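Side-chain contacts in hypothetical protein Atu0741 (Agrobacterium tumefaciens str. C58, PDB 1ZHV), which is of unknown function but is built from two ACT-like regions, a fold that in many relatives binds amino acids or other small regulatory ligands: residues E22-P25 with A26-G30; R51-Q54 with D55-V58. All blocks are in the same frame, centred on the assembly; numbering follows the deposited sequence.

Contact 1 of 2, residues E22-P25 with A26-G30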
ATOM      1  N   GLU A  22      19.093   5.759 -12.347  1.00 13.33           N
ATOM      2  CA  GLU A  22      18.209   6.565 -13.172  1.00 13.07           C
ATOM      3  C   GLU A  22      17.597   7.728 -12.395  1.00 12.58           C
ATOM      4  O   GLU A  22      17.334   7.617 -11.201  1.00 13.55           O
ATOM      5  CB  GLU A  22      17.098   5.674 -13.726  1.00 17.81           C
ATOM      6  CG  GLU A  22      16.282   6.298 -14.828  1.00 21.95           C
ATOM      7  CD  GLU A  22      15.280   5.322 -15.414  1.00 19.14           C
ATOM      8  OE1 GLU A  22      15.397   4.102 -15.141  1.00 20.37           O
ATOM      9  OE2 GLU A  22      14.389   5.777 -16.156  1.00 22.99           O
ATOM     10  N   ALA A  23      17.372   8.848 -13.075  1.00 12.21           N
ATOM     11  CA  ALA A  23      16.765   9.999 -12.416  1.00 11.20           C
ATOM     12  C   ALA A  23      15.307   9.655 -12.139  1.00 11.84           C
ATOM     13  O   ALA A  23      14.739   8.766 -12.780  1.00 12.38           O
ATOM     14  CB  ALA A  23      16.851  11.228 -13.315  1.00 13.75           C
ATOM     15  N   ILE A  24      14.704  10.336 -11.173  1.00 11.79           N
ATOM     16  CA  ILE A  24      13.302  10.089 -10.870  1.00 11.44           C
ATOM     17  C   ILE A  24      12.523  10.528 -12.105  1.00 12.04           C
ATOM     18  O   ILE A  24      12.651  11.669 -12.551  1.00 12.64           O
ATOM     19  CB  ILE A  24      12.841  10.910  -9.646  1.00 10.72           C
ATOM     20  CG1 ILE A  24      13.636  10.488  -8.408  1.00 12.75           C
ATOM     21  CG2 ILE A  24      11.339  10.712  -9.423  1.00  9.58           C
ATOM     22  CD1 ILE A  24      13.289  11.267  -7.141  1.00 12.61           C
ATOM     23  N   PRO A  25      11.714   9.624 -12.682  1.00 13.14           N
ATOM     24  CA  PRO A  25      10.933   9.961 -13.874  1.00 12.70           C
ATOM     25  C   PRO A  25       9.851  10.997 -13.602  1.00 12.39           C
ATOM     26  O   PRO A  25       9.362  11.123 -12.475  1.00 13.07           O
ATOM     27  CB  PRO A  25      10.358   8.611 -14.297  1.00 13.55           C
ATOM     28  CG  PRO A  25      10.150   7.927 -12.979  1.00 15.49           C
ATOM     29  CD  PRO A  25      11.448   8.237 -12.259  1.00 12.39           C
ATOM     30  N   ALA A  26       9.487  11.735 -14.647  1.00 13.26           N
ATOM     31  CA  ALA A  26       8.474  12.775 -14.543  1.00 14.63           C
ATOM     32  C   ALA A  26       7.098  12.215 -14.212  1.00 14.17           C
ATOM     33  O   ALA A  26       6.250  12.926 -13.682  1.00 14.82           O
ATOM     34  CB  ALA A  26       8.410  13.565 -15.843  1.00 16.79           C
ATOM     35  N   TRP A  27       6.879  10.943 -14.527  1.00 12.38           N
ATOM     36  CA  TRP A  27       5.586  10.320 -14.269  1.00 12.42           C
ATOM     37  C   TRP A  27       5.418   9.772 -12.857  1.00 12.12           C
ATOM     38  O   TRP A  27       4.322   9.366 -12.479  1.00 13.16           O
ATOM     39  CB  TRP A  27       5.334   9.183 -15.269  1.00 11.25           C
ATOM     40  CG  TRP A  27       6.410   8.135 -15.320  1.00 11.40           C
ATOM     41  CD1 TRP A  27       7.401   8.026 -16.250  1.00 10.89           C
ATOM     42  CD2 TRP A  27       6.594   7.043 -14.409  1.00 11.06           C
ATOM     43  NE1 TRP A  27       8.191   6.934 -15.981  1.00 11.48           N
ATOM     44  CE2 TRP A  27       7.718   6.312 -14.856  1.00 11.13           C
ATOM     45  CE3 TRP A  27       5.918   6.610 -13.257  1.00 10.80           C
ATOM     46  CZ2 TRP A  27       8.185   5.169 -14.194  1.00 11.60           C
ATOM     47  CZ3 TRP A  27       6.383   5.477 -12.598  1.00 12.06           C
ATOM     48  CH2 TRP A  27       7.506   4.769 -13.070  1.00 12.08           C
ATOM     49  N   ALA A  28       6.494   9.766 -12.077  1.00 13.30           N
ATOM     50  CA  ALA A  28       6.444   9.216 -10.726  1.00 15.55           C
ATOM     51  C   ALA A  28       5.568   9.988  -9.754  1.00 17.42           C
ATOM     52  O   ALA A  28       4.627   9.435  -9.177  1.00 16.18           O
ATOM     53  CB  ALA A  28       7.853   9.092 -10.162  1.00 14.01           C
ATOM     54  N   ASP A  29       5.879  11.263  -9.561  1.00 20.24           N
ATOM     55  CA  ASP A  29       5.112  12.077  -8.639  1.00 26.53           C
ATOM     56  C   ASP A  29       3.860  12.615  -9.322  1.00 27.78           C
ATOM     57  O   ASP A  29       3.916  13.155 -10.429  1.00 30.68           O
ATOM     58  CB  ASP A  29       5.979  13.222  -8.110  1.00 29.85           C
ATOM     59  CG  ASP A  29       5.450  13.797  -6.816  1.00 33.48           C
ATOM     60  OD1 ASP A  29       4.230  13.683  -6.575  1.00 36.45           O
ATOM     61  OD2 ASP A  29       6.246  14.372  -6.046  1.00 36.39           O
ATOM     62  N   GLY A  30       2.729  12.463  -8.647  1.00 28.87           N
ATOM     63  CA  GLY A  30       1.469  12.935  -9.187  1.00 24.89           C
ATOM     64  C   GLY A  30       0.440  12.789  -8.093  1.00 23.23           C
ATOM     65  O   GLY A  30       0.775  12.853  -6.907  1.00 23.85           O
TER
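The amide of Ala28 donates to the carbonyl oxygen of Pro25, with 3.2 Å between Ala28 N and Pro25 O and an N-H···O angle of 161°. The bond is fairly straight at the hydrogen, yet the donor stands well above the carbonyl plane and not on a lone pair. Pro25, with its restricted phi, suits the start of this bend, and its ring also provides the main side-chain contact. Pro25 CB sits over the face of the Trp27 five-membered ring, 3.5 Å from its centroid, in a CH-pi contact, while Pro25 CG stands over the CE2-CZ2 bond on the six-membered ring side, 3.5 Å from Trp27 CE2. A chi1 of 55° places Trp27 CG between its own N and carbonyl carbon, swinging the indole back over the proline. Ala28 is buried, and its small methyl touches two neighbours: Ala28 CB lies 3.8 Å from Pro25 CG, and Ile24 CG2 reaches Ala28 CB at 3.9 Å. Ile45 of strand 43-48 packs against Pro25, Trp27 and Ala28. With Ala26 and Trp27 at its corners, the Pro25-Ala28 bend is a type I beta turn, here within the loop between strands 13-18 and 35-38.

Contact 2 of 2, residues R51-Q54 with D55-V58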
ATOM      1  N   ARG A  51      -0.065   5.951 -14.573  1.00 14.75           N
ATOM      2  CA  ARG A  51       1.130   6.737 -14.875  1.00 14.35           C
ATOM      3  C   ARG A  51       2.367   5.916 -15.219  1.00 13.71           C
ATOM      4  O   ARG A  51       3.377   6.475 -15.642  1.00 13.34           O
ATOM      5  CB  ARG A  51       1.470   7.661 -13.700  1.00 12.68           C
ATOM      6  CG  ARG A  51       0.406   8.691 -13.374  1.00 14.54           C
ATOM      7  CD  ARG A  51       1.026   9.955 -12.804  1.00 14.23           C
ATOM      8  NE  ARG A  51       1.679   9.764 -11.509  1.00 15.04           N
ATOM      9  CZ  ARG A  51       1.036   9.597 -10.355  1.00 16.43           C
ATOM     10  NH1 ARG A  51      -0.290   9.589 -10.322  1.00 15.01           N
ATOM     11  NH2 ARG A  51       1.721   9.461  -9.228  1.00 15.23           N
ATOM     12  N   ILE A  52       2.308   4.603 -15.031  1.00 14.07           N
ATOM     13  CA  ILE A  52       3.464   3.764 -15.320  1.00 15.09           C
ATOM     14  C   ILE A  52       3.511   3.397 -16.802  1.00 15.50           C
ATOM     15  O   ILE A  52       2.589   2.768 -17.322  1.00 15.32           O
ATOM     16  CB  ILE A  52       3.442   2.485 -14.463  1.00 15.35           C
ATOM     17  CG1 ILE A  52       3.368   2.869 -12.980  1.00 17.01           C
ATOM     18  CG2 ILE A  52       4.697   1.660 -14.723  1.00 20.61           C
ATOM     19  CD1 ILE A  52       3.139   1.701 -12.040  1.00 21.42           C
ATOM     20  N   PRO A  53       4.585   3.810 -17.503  1.00 16.63           N
ATOM     21  CA  PRO A  53       4.797   3.552 -18.932  1.00 18.39           C
ATOM     22  C   PRO A  53       4.962   2.071 -19.275  1.00 18.20           C
ATOM     23  O   PRO A  53       5.289   1.253 -18.415  1.00 19.18           O
ATOM     24  CB  PRO A  53       6.063   4.352 -19.245  1.00 18.47           C
ATOM     25  CG  PRO A  53       6.024   5.460 -18.247  1.00 19.83           C
ATOM     26  CD  PRO A  53       5.614   4.732 -16.993  1.00 18.26           C
ATOM     27  N   GLN A  54       4.760   1.744 -20.550  1.00 20.07           N
ATOM     28  CA  GLN A  54       4.862   0.365 -21.032  1.00 21.32           C
ATOM     29  C   GLN A  54       6.298  -0.129 -21.221  1.00 21.35           C
ATOM     30  O   GLN A  54       6.518  -1.316 -21.464  1.00 21.94           O
ATOM     31  CB  GLN A  54       4.113   0.221 -22.359  1.00 24.35           C
ATOM     32  CG  GLN A  54       2.622   0.502 -22.271  1.00 27.93           C
ATOM     33  CD  GLN A  54       1.910  -0.425 -21.292  1.00 30.12           C
ATOM     34  OE1 GLN A  54       2.517  -1.333 -20.724  1.00 31.98           O
ATOM     35  NE2 GLN A  54       0.619  -0.198 -21.093  1.00 30.50           N
ATOM     36  N   ASP A  55       7.270   0.776 -21.129  1.00 20.18           N
ATOM     37  CA  ASP A  55       8.680   0.413 -21.289  1.00 22.12           C
ATOM     38  C   ASP A  55       9.355   0.212 -19.928  1.00 20.63           C
ATOM     39  O   ASP A  55      10.580   0.109 -19.851  1.00 19.94           O
ATOM     40  CB  ASP A  55       9.415   1.500 -22.091  1.00 25.28           C
ATOM     41  CG  ASP A  55       9.584   2.793 -21.313  1.00 29.91           C
ATOM     42  OD1 ASP A  55       8.712   3.087 -20.474  1.00 32.97           O
ATOM     43  OD2 ASP A  55      10.574   3.525 -21.550  1.00 32.89           O
ATOM     44  N   VAL A  56       8.556   0.156 -18.859  1.00 19.85           N
ATOM     45  CA  VAL A  56       9.093  -0.036 -17.506  1.00 19.11           C
ATOM     46  C   VAL A  56       8.603  -1.332 -16.850  1.00 17.79           C
ATOM     47  O   VAL A  56       7.422  -1.683 -16.937  1.00 17.63           O
ATOM     48  CB  VAL A  56       8.734   1.176 -16.578  1.00 20.03           C
ATOM     49  CG1 VAL A  56       9.223   0.931 -15.160  1.00 20.84           C
ATOM     50  CG2 VAL A  56       9.357   2.459 -17.123  1.00 19.26           C
ATOM     51  N   ARG A  57       9.524  -2.049 -16.211  1.00 16.63           N
ATOM     52  CA  ARG A  57       9.178  -3.285 -15.522  1.00 14.78           C
ATOM     53  C   ARG A  57       8.244  -2.928 -14.383  1.00 12.98           C
ATOM     54  O   ARG A  57       8.473  -1.954 -13.662  1.00 11.66           O
ATOM     55  CB  ARG A  57      10.431  -3.984 -14.984  1.00 17.71           C
ATOM     56  CG  ARG A  57      11.235  -4.692 -16.066  1.00 22.06           C
ATOM     57  CD  ARG A  57      12.153  -5.752 -15.473  1.00 24.89           C
ATOM     58  NE  ARG A  57      13.190  -5.179 -14.621  1.00 25.09           N
ATOM     59  CZ  ARG A  57      14.112  -4.320 -15.045  1.00 25.06           C
ATOM     60  NH1 ARG A  57      14.128  -3.932 -16.315  1.00 24.97           N
ATOM     61  NH2 ARG A  57      15.024  -3.853 -14.202  1.00 23.71           N
ATOM     62  N   VAL A  58       7.192  -3.713 -14.211  1.00 11.17           N
ATOM     63  CA  VAL A  58       6.231  -3.409 -13.172  1.00 11.12           C
ATOM     64  C   VAL A  58       5.485  -4.624 -12.654  1.00 11.63           C
ATOM     65  O   VAL A  58       5.250  -5.589 -13.377  1.00 12.85           O
ATOM     66  CB  VAL A  58       5.194  -2.365 -13.685  1.00 10.30           C
ATOM     67  CG1 VAL A  58       4.367  -2.954 -14.815  1.00 13.57           C
ATOM     68  CG2 VAL A  58       4.300  -1.905 -12.544  1.00 11.26           C
TER
HETATM   69  O   HOH W   1       4.733  -0.961 -17.429  1.00 20.93           O
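Ile52 and Val58 meet across a bend whose tip is a type I beta turn from Pro53 to Val56, leading into strand 57-67. The inner side of the loop is apolar, and among its apolar pairs this one is the tightest. Ile52 CD1 comes within 3.8 Å of Val58 CG2, the two branched side chains meeting at a slant. In Val58, a chi1 of 65° holds CG1 between the backbone N and the carbonyl carbon, which turns CG2 toward the isoleucine. Beta-branched residues suit this place because their shape favours extended backbone and presents methyls close to the chain. Val56 approaches more loosely, with Val56 CG2 4.4 Å from Pro53 CB, and reaches instead to Ala16 and Leu18 of strand 13-18.

The tip of the turn is mostly polar. Pro53 readily adopts the extended conformation that enters the bend, and Gln54 and Asp55, at the two corners, are exposed, as polar residues can afford to be. Asp55 folds back (chi1 70°), bringing OD1 within 3.2 Å of Pro53 CB, a contact with a ring carbon rather than a polar bond. The turn's own hydrogen bond is weak, Val56 N lying 3.5 Å from Pro53 O. A water bridges two carbonyls of the loop, donating to both, at a short 2.5 Å from Pro53 O and 2.8 Å from Val56 O.

Overall arrangement
Both contacts lie at the surface, on the same side of the chain's centre, with centres about 11 Å apart. Each is a proline-led type I turn: contact 1 lies between strands 13-18 and 35-38, contact 2 in the connection from strand 43-48 into the start of strand 57-67. Both lean on Ala16 and Leu18 of strand 13-18, while contact 1 also packs on strands 35-38 and 43-48. Contact 1 is the more aromatic and includes a buried alanine; contact 2 buries none of its touching residues and combines aliphatic packing with a weak turn bond, a bridging water and a polar tip. Arg51 probably hydrogen-bonds to the carbonyls of Trp27 and Ala28, and Pro53 packs against the Trp27 indole, joining the two loops.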